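Local coordinates for protein Rab GDP-dissociation inhibitor (Saccharomyces cerevisiae, PDB 2BCG) that keeps Rab GTPases such as Sec4 in their GDP-bound state by slowing nucleotide release and extracts GDP-bound Ypt7 from vacuolar membranes, at residues V32-Y46 with L251-I265. Sequence-based numbering, arbitrary orientation.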
ATOM      1  N   VAL A  32      -7.049  -1.701 -16.257  1.00 12.57           N
ATOM      2  CA  VAL A  32      -7.501  -0.383 -16.758  1.00 13.92           C
ATOM      3  C   VAL A  32      -7.365  -0.275 -18.287  1.00 14.99           C
ATOM      4  O   VAL A  32      -8.240   0.327 -18.937  1.00 17.50           O
ATOM      5  CB  VAL A  32      -6.762   0.781 -16.045  1.00 14.46           C
ATOM      6  CG1 VAL A  32      -7.027   2.126 -16.763  1.00 15.16           C
ATOM      7  CG2 VAL A  32      -7.237   0.869 -14.613  1.00 14.35           C
ATOM      8  N   ASP A  33      -6.292  -0.831 -18.833  1.00 14.89           N
ATOM      9  CA  ASP A  33      -6.070  -0.846 -20.298  1.00 16.50           C
ATOM     10  C   ASP A  33      -7.136  -1.705 -21.024  1.00 17.02           C
ATOM     11  O   ASP A  33      -7.214  -1.673 -22.258  1.00 18.58           O
ATOM     12  CB  ASP A  33      -4.713  -1.474 -20.636  1.00 16.54           C
ATOM     13  CG  ASP A  33      -3.519  -0.535 -20.440  1.00 19.47           C
ATOM     14  OD1 ASP A  33      -2.391  -1.080 -20.379  1.00 22.25           O
ATOM     15  OD2 ASP A  33      -3.684   0.706 -20.363  1.00 23.19           O
ATOM     16  N   GLY A  34      -7.954  -2.459 -20.283  1.00 16.16           N
ATOM     17  CA  GLY A  34      -8.952  -3.350 -20.899  1.00 16.31           C
ATOM     18  C   GLY A  34      -8.550  -4.813 -20.997  1.00 16.45           C
ATOM     19  O   GLY A  34      -9.289  -5.604 -21.596  1.00 17.44           O
ATOM     20  N   LYS A  35      -7.406  -5.194 -20.404  1.00 15.87           N
ATOM     21  CA  LYS A  35      -6.938  -6.567 -20.444  1.00 16.36           C
ATOM     22  C   LYS A  35      -7.700  -7.399 -19.400  1.00 15.51           C
ATOM     23  O   LYS A  35      -8.120  -6.870 -18.362  1.00 15.63           O
ATOM     24  CB  LYS A  35      -5.429  -6.643 -20.201  1.00 16.70           C
ATOM     25  CG  LYS A  35      -4.547  -5.886 -21.209  1.00 19.50           C
ATOM     26  CD  LYS A  35      -4.733  -6.484 -22.600  1.00 24.90           C
ATOM     27  CE  LYS A  35      -4.003  -5.694 -23.686  1.00 28.48           C
ATOM     28  NZ  LYS A  35      -4.623  -5.962 -25.038  1.00 33.97           N
ATOM     29  N   LYS A  36      -7.894  -8.687 -19.701  1.00 15.11           N
ATOM     30  CA  LYS A  36      -8.569  -9.650 -18.803  1.00 15.79           C
ATOM     31  C   LYS A  36      -7.493 -10.344 -17.966  1.00 14.90           C
ATOM     32  O   LYS A  36      -6.698 -11.123 -18.491  1.00 15.32           O
ATOM     33  CB  LYS A  36      -9.317 -10.690 -19.669  1.00 15.74           C
ATOM     34  CG  LYS A  36     -10.113 -11.742 -18.901  1.00 16.79           C
ATOM     35  CD  LYS A  36     -10.712 -12.735 -19.883  1.00 19.08           C
ATOM     36  CE  LYS A  36     -11.602 -13.732 -19.167  1.00 23.04           C
ATOM     37  NZ  LYS A  36     -12.024 -14.831 -20.085  1.00 26.41           N
ATOM     38  N   VAL A  37      -7.447 -10.030 -16.667  1.00 13.42           N
ATOM     39  CA  VAL A  37      -6.313 -10.410 -15.795  1.00 12.75           C
ATOM     40  C   VAL A  37      -6.747 -11.412 -14.722  1.00 11.96           C
ATOM     41  O   VAL A  37      -7.808 -11.241 -14.121  1.00 12.60           O
ATOM     42  CB  VAL A  37      -5.722  -9.154 -15.076  1.00 12.10           C
ATOM     43  CG1 VAL A  37      -4.620  -9.549 -14.093  1.00 14.58           C
ATOM     44  CG2 VAL A  37      -5.140  -8.199 -16.133  1.00 13.68           C
ATOM     45  N   LEU A  38      -5.931 -12.454 -14.530  1.00 12.17           N
ATOM     46  CA  LEU A  38      -6.115 -13.396 -13.419  1.00 12.13           C
ATOM     47  C   LEU A  38      -4.916 -13.232 -12.506  1.00 11.66           C
ATOM     48  O   LEU A  38      -3.789 -13.362 -12.973  1.00 12.96           O
ATOM     49  CB  LEU A  38      -6.158 -14.853 -13.896  1.00 12.75           C
ATOM     50  CG  LEU A  38      -6.250 -15.881 -12.749  1.00 12.20           C
ATOM     51  CD1 LEU A  38      -7.495 -15.679 -11.917  1.00 13.95           C
ATOM     52  CD2 LEU A  38      -6.245 -17.282 -13.345  1.00 14.04           C
ATOM     53  N   HIS A  39      -5.161 -12.908 -11.229  1.00 10.94           N
ATOM     54  CA  HIS A  39      -4.089 -12.598 -10.262  1.00 11.70           C
ATOM     55  C   HIS A  39      -4.142 -13.626  -9.122  1.00 11.68           C
ATOM     56  O   HIS A  39      -5.153 -13.719  -8.417  1.00 10.96           O
ATOM     57  CB  HIS A  39      -4.234 -11.167  -9.738  1.00 11.58           C
ATOM     58  CG  HIS A  39      -2.966 -10.590  -9.187  1.00 12.12           C
ATOM     59  ND1 HIS A  39      -2.728  -9.230  -9.093  1.00 14.95           N
ATOM     60  CD2 HIS A  39      -1.855 -11.201  -8.714  1.00 11.87           C
ATOM     61  CE1 HIS A  39      -1.532  -9.035  -8.564  1.00 14.48           C
ATOM     62  NE2 HIS A  39      -0.982 -10.215  -8.320  1.00 11.68           N
ATOM     63  N   ILE A  40      -3.081 -14.418  -8.981  1.00 11.58           N
ATOM     64  CA  ILE A  40      -3.060 -15.516  -8.015  1.00 12.52           C
ATOM     65  C   ILE A  40      -1.939 -15.313  -7.027  1.00 12.37           C
ATOM     66  O   ILE A  40      -0.865 -14.824  -7.401  1.00 12.24           O
ATOM     67  CB  ILE A  40      -2.846 -16.867  -8.736  1.00 11.89           C
ATOM     68  CG1 ILE A  40      -3.865 -17.059  -9.865  1.00 13.89           C
ATOM     69  CG2 ILE A  40      -2.813 -18.087  -7.745  1.00 14.22           C
ATOM     70  CD1 ILE A  40      -3.508 -18.256 -10.799  1.00 14.31           C
ATOM     71  N   ASP A  41      -2.194 -15.685  -5.765  1.00 12.00           N
ATOM     72  CA  ASP A  41      -1.122 -15.759  -4.759  1.00 12.80           C
ATOM     73  C   ASP A  41      -1.191 -17.105  -4.024  1.00 12.99           C
ATOM     74  O   ASP A  41      -2.269 -17.553  -3.639  1.00 12.72           O
ATOM     75  CB  ASP A  41      -1.239 -14.580  -3.766  1.00 12.37           C
ATOM     76  CG  ASP A  41       0.093 -14.222  -3.084  1.00 12.77           C
ATOM     77  OD1 ASP A  41       0.399 -13.005  -2.955  1.00 12.22           O
ATOM     78  OD2 ASP A  41       0.812 -15.155  -2.648  1.00 13.03           O
ATOM     79  N   LYS A  42      -0.027 -17.733  -3.855  1.00 14.25           N
ATOM     80  CA  LYS A  42       0.099 -18.946  -3.027  1.00 15.11           C
ATOM     81  C   LYS A  42      -0.146 -18.650  -1.542  1.00 14.85           C
ATOM     82  O   LYS A  42      -0.508 -19.554  -0.772  1.00 16.77           O
ATOM     83  CB  LYS A  42       1.455 -19.637  -3.259  0.50 15.03           C
ATOM     84  CG  LYS A  42       2.688 -18.768  -2.982  0.50 16.50           C
ATOM     85  CD  LYS A  42       3.947 -19.293  -3.682  0.50 16.15           C
ATOM     86  CE  LYS A  42       5.051 -18.245  -3.713  0.50 17.72           C
ATOM     87  NZ  LYS A  42       6.117 -18.527  -4.727  0.50 15.60           N
ATOM     88  N   GLN A  43       0.086 -17.398  -1.150  1.00 14.03           N
ATOM     89  CA  GLN A  43      -0.017 -16.998   0.249  1.00 15.90           C
ATOM     90  C   GLN A  43      -1.468 -16.641   0.567  1.00 15.99           C
ATOM     91  O   GLN A  43      -2.267 -16.345  -0.337  1.00 15.23           O
ATOM     92  CB  GLN A  43       0.934 -15.834   0.569  1.00 16.48           C
ATOM     93  CG  GLN A  43       2.387 -16.117   0.209  1.00 18.45           C
ATOM     94  CD  GLN A  43       3.380 -15.209   0.881  1.00 22.09           C
ATOM     95  OE1 GLN A  43       4.329 -15.696   1.500  1.00 27.31           O
ATOM     96  NE2 GLN A  43       3.184 -13.894   0.784  1.00 21.39           N
ATOM     97  N   ASP A  44      -1.806 -16.657   1.852  1.00 17.20           N
ATOM     98  CA  ASP A  44      -3.188 -16.511   2.251  1.00 18.06           C
ATOM     99  C   ASP A  44      -3.575 -15.051   2.495  1.00 17.44           C
ATOM    100  O   ASP A  44      -4.625 -14.763   3.121  1.00 20.30           O
ATOM    101  CB  ASP A  44      -3.483 -17.395   3.483  1.00 18.94           C
ATOM    102  CG  ASP A  44      -2.751 -16.932   4.742  1.00 21.76           C
ATOM    103  OD1 ASP A  44      -2.831 -17.658   5.768  1.00 26.55           O
ATOM    104  OD2 ASP A  44      -2.145 -15.835   4.754  1.00 20.70           O
ATOM    105  N   HIS A  45      -2.736 -14.112   2.038  1.00 16.47           N
ATOM    106  CA  HIS A  45      -2.933 -12.682   2.275  1.00 15.65           C
ATOM    107  C   HIS A  45      -2.273 -11.874   1.159  1.00 15.03           C
ATOM    108  O   HIS A  45      -1.441 -12.406   0.416  1.00 14.60           O
ATOM    109  CB  HIS A  45      -2.296 -12.303   3.620  1.00 16.35           C
ATOM    110  CG  HIS A  45      -0.819 -12.537   3.663  1.00 14.78           C
ATOM    111  ND1 HIS A  45      -0.265 -13.775   3.927  1.00 17.58           N
ATOM    112  CD2 HIS A  45       0.222 -11.687   3.467  1.00 14.64           C
ATOM    113  CE1 HIS A  45       1.053 -13.678   3.877  1.00 16.66           C
ATOM    114  NE2 HIS A  45       1.374 -12.419   3.621  1.00 17.53           N
ATOM    115  N   TYR A  46      -2.648 -10.606   1.022  1.00 15.47           N
ATOM    116  CA  TYR A  46      -2.019  -9.710   0.056  1.00 14.47           C
ATOM    117  C   TYR A  46      -0.684  -9.146   0.519  1.00 14.88           C
ATOM    118  O   TYR A  46      -0.468  -8.911   1.722  1.00 17.05           O
ATOM    119  CB  TYR A  46      -2.923  -8.484  -0.268  1.00 14.66           C
ATOM    120  CG  TYR A  46      -4.172  -8.822  -1.055  1.00 13.80           C
ATOM    121  CD1 TYR A  46      -4.168  -8.738  -2.463  1.00 13.51           C
ATOM    122  CD2 TYR A  46      -5.365  -9.223  -0.418  1.00 13.95           C
ATOM    123  CE1 TYR A  46      -5.306  -9.067  -3.201  1.00 13.09           C
ATOM    124  CE2 TYR A  46      -6.513  -9.570  -1.158  1.00 15.00           C
ATOM    125  CZ  TYR A  46      -6.479  -9.459  -2.553  1.00 12.76           C
ATOM    126  OH  TYR A  46      -7.599  -9.751  -3.278  1.00 15.06           O
ATOM    127  N   LEU A 251      -8.277  -1.831  -7.575  1.00 10.59           N
ATOM    128  CA  LEU A 251      -8.368  -1.167  -8.910  1.00 10.09           C
ATOM    129  C   LEU A 251      -8.482  -2.232 -10.014  1.00 10.14           C
ATOM    130  O   LEU A 251      -9.353  -2.162 -10.903  1.00 11.31           O
ATOM    131  CB  LEU A 251      -7.129  -0.300  -9.150  1.00 11.25           C
ATOM    132  CG  LEU A 251      -7.081   0.375 -10.523  1.00 11.12           C
ATOM    133  CD1 LEU A 251      -8.078   1.533 -10.644  1.00 13.74           C
ATOM    134  CD2 LEU A 251      -5.648   0.845 -10.772  1.00 11.85           C
ATOM    135  N   SER A 252      -7.619  -3.240  -9.948  1.00 10.29           N
ATOM    136  CA  SER A 252      -7.683  -4.310 -10.937  1.00  9.81           C
ATOM    137  C   SER A 252      -9.060  -5.007 -10.908  1.00  9.34           C
ATOM    138  O   SER A 252      -9.661  -5.228 -11.965  1.00 10.88           O
ATOM    139  CB  SER A 252      -6.594  -5.350 -10.675  1.00 10.46           C
ATOM    140  OG  SER A 252      -6.612  -6.309 -11.707  1.00 10.89           O
ATOM    141  N   ALA A 253      -9.538  -5.344  -9.715  1.00 10.27           N
ATOM    142  CA  ALA A 253     -10.848  -6.053  -9.593  1.00  9.94           C
ATOM    143  C   ALA A 253     -11.981  -5.211 -10.182  1.00 11.39           C
ATOM    144  O   ALA A 253     -12.859  -5.719 -10.876  1.00 11.39           O
ATOM    145  CB  ALA A 253     -11.117  -6.379  -8.126  1.00 10.58           C
ATOM    146  N   ILE A 254     -11.944  -3.907  -9.935  1.00 11.09           N
ATOM    147  CA  ILE A 254     -12.982  -3.026 -10.469  1.00 11.73           C
ATOM    148  C   ILE A 254     -13.006  -3.103 -11.989  1.00 11.60           C
ATOM    149  O   ILE A 254     -14.078  -3.091 -12.616  1.00 13.30           O
ATOM    150  CB  ILE A 254     -12.745  -1.564  -9.993  1.00 11.07           C
ATOM    151  CG1 ILE A 254     -13.105  -1.450  -8.513  1.00 11.31           C
ATOM    152  CG2 ILE A 254     -13.556  -0.571 -10.821  1.00 12.63           C
ATOM    153  CD1 ILE A 254     -12.554  -0.249  -7.842  1.00 12.97           C
ATOM    154  N   TYR A 255     -11.821  -3.140 -12.581  1.00 12.21           N
ATOM    155  CA  TYR A 255     -11.709  -3.138 -14.032  1.00 13.52           C
ATOM    156  C   TYR A 255     -11.684  -4.522 -14.639  1.00 13.95           C
ATOM    157  O   TYR A 255     -11.319  -4.678 -15.804  1.00 16.30           O
ATOM    158  CB  TYR A 255     -10.504  -2.303 -14.495  1.00 14.45           C
ATOM    159  CG  TYR A 255     -10.795  -0.832 -14.427  1.00 14.16           C
ATOM    160  CD1 TYR A 255     -11.251  -0.143 -15.563  1.00 15.91           C
ATOM    161  CD2 TYR A 255     -10.648  -0.128 -13.235  1.00 15.93           C
ATOM    162  CE1 TYR A 255     -11.504   1.225 -15.508  1.00 17.12           C
ATOM    163  CE2 TYR A 255     -10.909   1.244 -13.166  1.00 18.26           C
ATOM    164  CZ  TYR A 255     -11.354   1.915 -14.303  1.00 18.58           C
ATOM    165  OH  TYR A 255     -11.599   3.294 -14.237  1.00 22.77           O
ATOM    166  N   GLY A 256     -12.101  -5.518 -13.871  1.00 13.87           N
ATOM    167  CA  GLY A 256     -12.369  -6.825 -14.436  1.00 13.26           C
ATOM    168  C   GLY A 256     -11.459  -7.945 -13.951  1.00 12.23           C
ATOM    169  O   GLY A 256     -11.626  -9.082 -14.363  1.00 14.19           O
ATOM    170  N   GLY A 257     -10.470  -7.624 -13.120  1.00 11.52           N
ATOM    171  CA  GLY A 257      -9.501  -8.603 -12.642  1.00 11.94           C
ATOM    172  C   GLY A 257     -10.118  -9.664 -11.735  1.00 12.02           C
ATOM    173  O   GLY A 257     -11.088  -9.378 -11.010  1.00 12.88           O
ATOM    174  N   THR A 258      -9.561 -10.877 -11.770  1.00 11.64           N
ATOM    175  CA  THR A 258     -10.012 -11.990 -10.929  1.00 12.89           C
ATOM    176  C   THR A 258      -8.879 -12.393  -9.990  1.00 12.07           C
ATOM    177  O   THR A 258      -7.731 -12.526 -10.426  1.00 13.36           O
ATOM    178  CB  THR A 258     -10.387 -13.191 -11.827  1.00 13.23           C
ATOM    179  OG1 THR A 258     -11.444 -12.796 -12.700  1.00 15.80           O
ATOM    180  CG2 THR A 258     -10.885 -14.404 -11.013  1.00 14.55           C
ATOM    181  N   TYR A 259      -9.212 -12.527  -8.703  1.00 11.33           N
ATOM    182  CA  TYR A 259      -8.228 -12.793  -7.631  1.00 12.20           C
ATOM    183  C   TYR A 259      -8.420 -14.151  -6.952  1.00 11.96           C
ATOM    184  O   TYR A 259      -9.538 -14.534  -6.614  1.00 11.80           O
ATOM    185  CB  TYR A 259      -8.240 -11.645  -6.580  1.00 12.62           C
ATOM    186  CG  TYR A 259      -7.391 -10.497  -7.088  1.00 11.55           C
ATOM    187  CD1 TYR A 259      -6.082 -10.364  -6.666  1.00 12.49           C
ATOM    188  CD2 TYR A 259      -7.878  -9.626  -8.079  1.00 13.01           C
ATOM    189  CE1 TYR A 259      -5.260  -9.348  -7.160  1.00 10.61           C
ATOM    190  CE2 TYR A 259      -7.053  -8.615  -8.615  1.00 12.83           C
ATOM    191  CZ  TYR A 259      -5.737  -8.505  -8.171  1.00 11.61           C
ATOM    192  OH  TYR A 259      -4.876  -7.572  -8.692  1.00 14.10           O
ATOM    193  N   MET A 260      -7.299 -14.832  -6.727  1.00 12.12           N
ATOM    194  CA  MET A 260      -7.276 -16.096  -5.962  1.00 12.66           C
ATOM    195  C   MET A 260      -6.131 -16.027  -4.970  1.00 12.31           C
ATOM    196  O   MET A 260      -5.009 -15.731  -5.363  1.00 13.41           O
ATOM    197  CB  MET A 260      -7.091 -17.308  -6.884  1.00 13.01           C
ATOM    198  CG  MET A 260      -8.236 -17.543  -7.800  1.00 13.66           C
ATOM    199  SD  MET A 260      -7.796 -18.721  -9.071  1.00 15.50           S
ATOM    200  CE  MET A 260      -9.329 -18.753 -10.025  1.00 17.51           C
ATOM    201  N   LEU A 261      -6.414 -16.250  -3.691  1.00 12.34           N
ATOM    202  CA  LEU A 261      -5.364 -16.367  -2.669  1.00 13.04           C
ATOM    203  C   LEU A 261      -5.271 -17.814  -2.163  1.00 13.67           C
ATOM    204  O   LEU A 261      -6.125 -18.668  -2.493  1.00 14.75           O
ATOM    205  CB  LEU A 261      -5.649 -15.433  -1.501  1.00 12.67           C
ATOM    206  CG  LEU A 261      -5.668 -13.911  -1.757  1.00 12.93           C
ATOM    207  CD1 LEU A 261      -6.084 -13.269  -0.449  1.00 14.97           C
ATOM    208  CD2 LEU A 261      -4.337 -13.365  -2.266  1.00 13.37           C
ATOM    209  N   ASP A 262      -4.238 -18.089  -1.359  1.00 14.52           N
ATOM    210  CA  ASP A 262      -4.046 -19.444  -0.785  1.00 16.17           C
ATOM    211  C   ASP A 262      -4.174 -20.512  -1.875  1.00 16.79           C
ATOM    212  O   ASP A 262      -4.740 -21.589  -1.649  1.00 18.31           O
ATOM    213  CB  ASP A 262      -5.087 -19.701   0.329  1.00 17.83           C
ATOM    214  CG  ASP A 262      -4.764 -20.911   1.216  1.00 21.62           C
ATOM    215  OD1 ASP A 262      -5.724 -21.447   1.809  1.00 26.82           O
ATOM    216  OD2 ASP A 262      -3.595 -21.316   1.347  1.00 25.15           O
ATOM    217  N   THR A 263      -3.594 -20.215  -3.042  1.00 15.99           N
ATOM    218  CA  THR A 263      -3.724 -21.047  -4.213  1.00 17.33           C
ATOM    219  C   THR A 263      -2.322 -21.323  -4.763  1.00 18.42           C
ATOM    220  O   THR A 263      -1.798 -20.557  -5.561  1.00 19.17           O
ATOM    221  CB  THR A 263      -4.651 -20.373  -5.264  1.00 17.18           C
ATOM    222  OG1 THR A 263      -5.956 -20.214  -4.706  1.00 17.33           O
ATOM    223  CG2 THR A 263      -4.767 -21.187  -6.541  1.00 18.95           C
ATOM    224  N   PRO A 264      -1.682 -22.398  -4.267  1.00 19.18           N
ATOM    225  CA  PRO A 264      -0.400 -22.842  -4.816  1.00 19.44           C
ATOM    226  C   PRO A 264      -0.436 -23.003  -6.332  1.00 19.34           C
ATOM    227  O   PRO A 264      -1.452 -23.385  -6.897  1.00 19.20           O
ATOM    228  CB  PRO A 264      -0.208 -24.219  -4.166  1.00 20.40           C
ATOM    229  CG  PRO A 264      -0.837 -24.023  -2.821  1.00 20.92           C
ATOM    230  CD  PRO A 264      -2.107 -23.227  -3.124  1.00 20.47           C
ATOM    231  N   ILE A 265       0.688 -22.728  -6.985  1.00 18.93           N
ATOM    232  CA  ILE A 265       0.839 -23.097  -8.378  1.00 19.80           C
ATOM    233  C   ILE A 265       1.386 -24.522  -8.424  1.00 20.96           C
ATOM    234  O   ILE A 265       2.562 -24.728  -8.185  1.00 22.17           O
ATOM    235  CB  ILE A 265       1.788 -22.105  -9.123  1.00 20.10           C
ATOM    236  CG1 ILE A 265       1.283 -20.654  -8.972  1.00 19.86           C
ATOM    237  CG2 ILE A 265       1.944 -22.491 -10.609  1.00 19.99           C
ATOM    238  CD1 ILE A 265      -0.199 -20.395  -9.392  1.00 21.14           C
TER
HETATM  239  O   HOH W   1     -10.453  -5.305 -18.313  1.00 26.95           O
HETATM  240  O   HOH W   2     -10.486 -11.424 -14.913  1.00 14.39           O
HETATM  241  O   HOH W   3      -1.330 -20.093   2.175  1.00 43.89           O
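One face of the Y259 ring carries H39 CB, 3.3 Å above the ring plane and offset toward the rim, a CH-pi contact, while S252 CB lies at the ring's edge. The H39 and Y259 ring planes lie at 39°, oblique to one another, and Y259 OH lies near the imidazole plane, 2.7 Å from H39 ND1; either atom could donate in this hydrogen bond. With CG of H39 anti to the backbone N (chi1 -158°), the imidazole runs alongside the tyrosine; its NE2 bonds G18 O, and Y259 OH has a second partner in S27 OG. Y46 has Y259 CE1 at its ring edge; L261 CD1 touches Y46 CE2 at 3.8 Å, with CD2 over the same face. V32 CG2 sits over the centre of the Y255 ring, 3.8 Å above its plane.

Strands 37-40 and 258-260, which carry H39 and Y259 on one face, pair in parallel, their axes 17° apart. H39 N donates to T258 O at 2.7 Å, and H39 O accepts from M260 N, so both backbone polar groups of H39 face one neighbour. On the opposite face, L38 CD1 packs against T258 CG2 at 3.7 Å. Beyond the strands, D262 N donates to Q43 O at 2.8 Å.

A leucine in place of Y259 would probably cost H39 ND1 its hydroxyl partner and H39 CB the ring face, the imidazole then relying more on G18 O. Strand 258-260 is the outermost of the Rossmann-like parallel sheet and belongs to the Ypt1-interacting region. Y46 OH is hydrogen-bonded to the backbone of the other protein chain, and Y259 and L261 pack on its polar side chains, consistent with the sheet edge helping to place Y259 and Y46 for the partner.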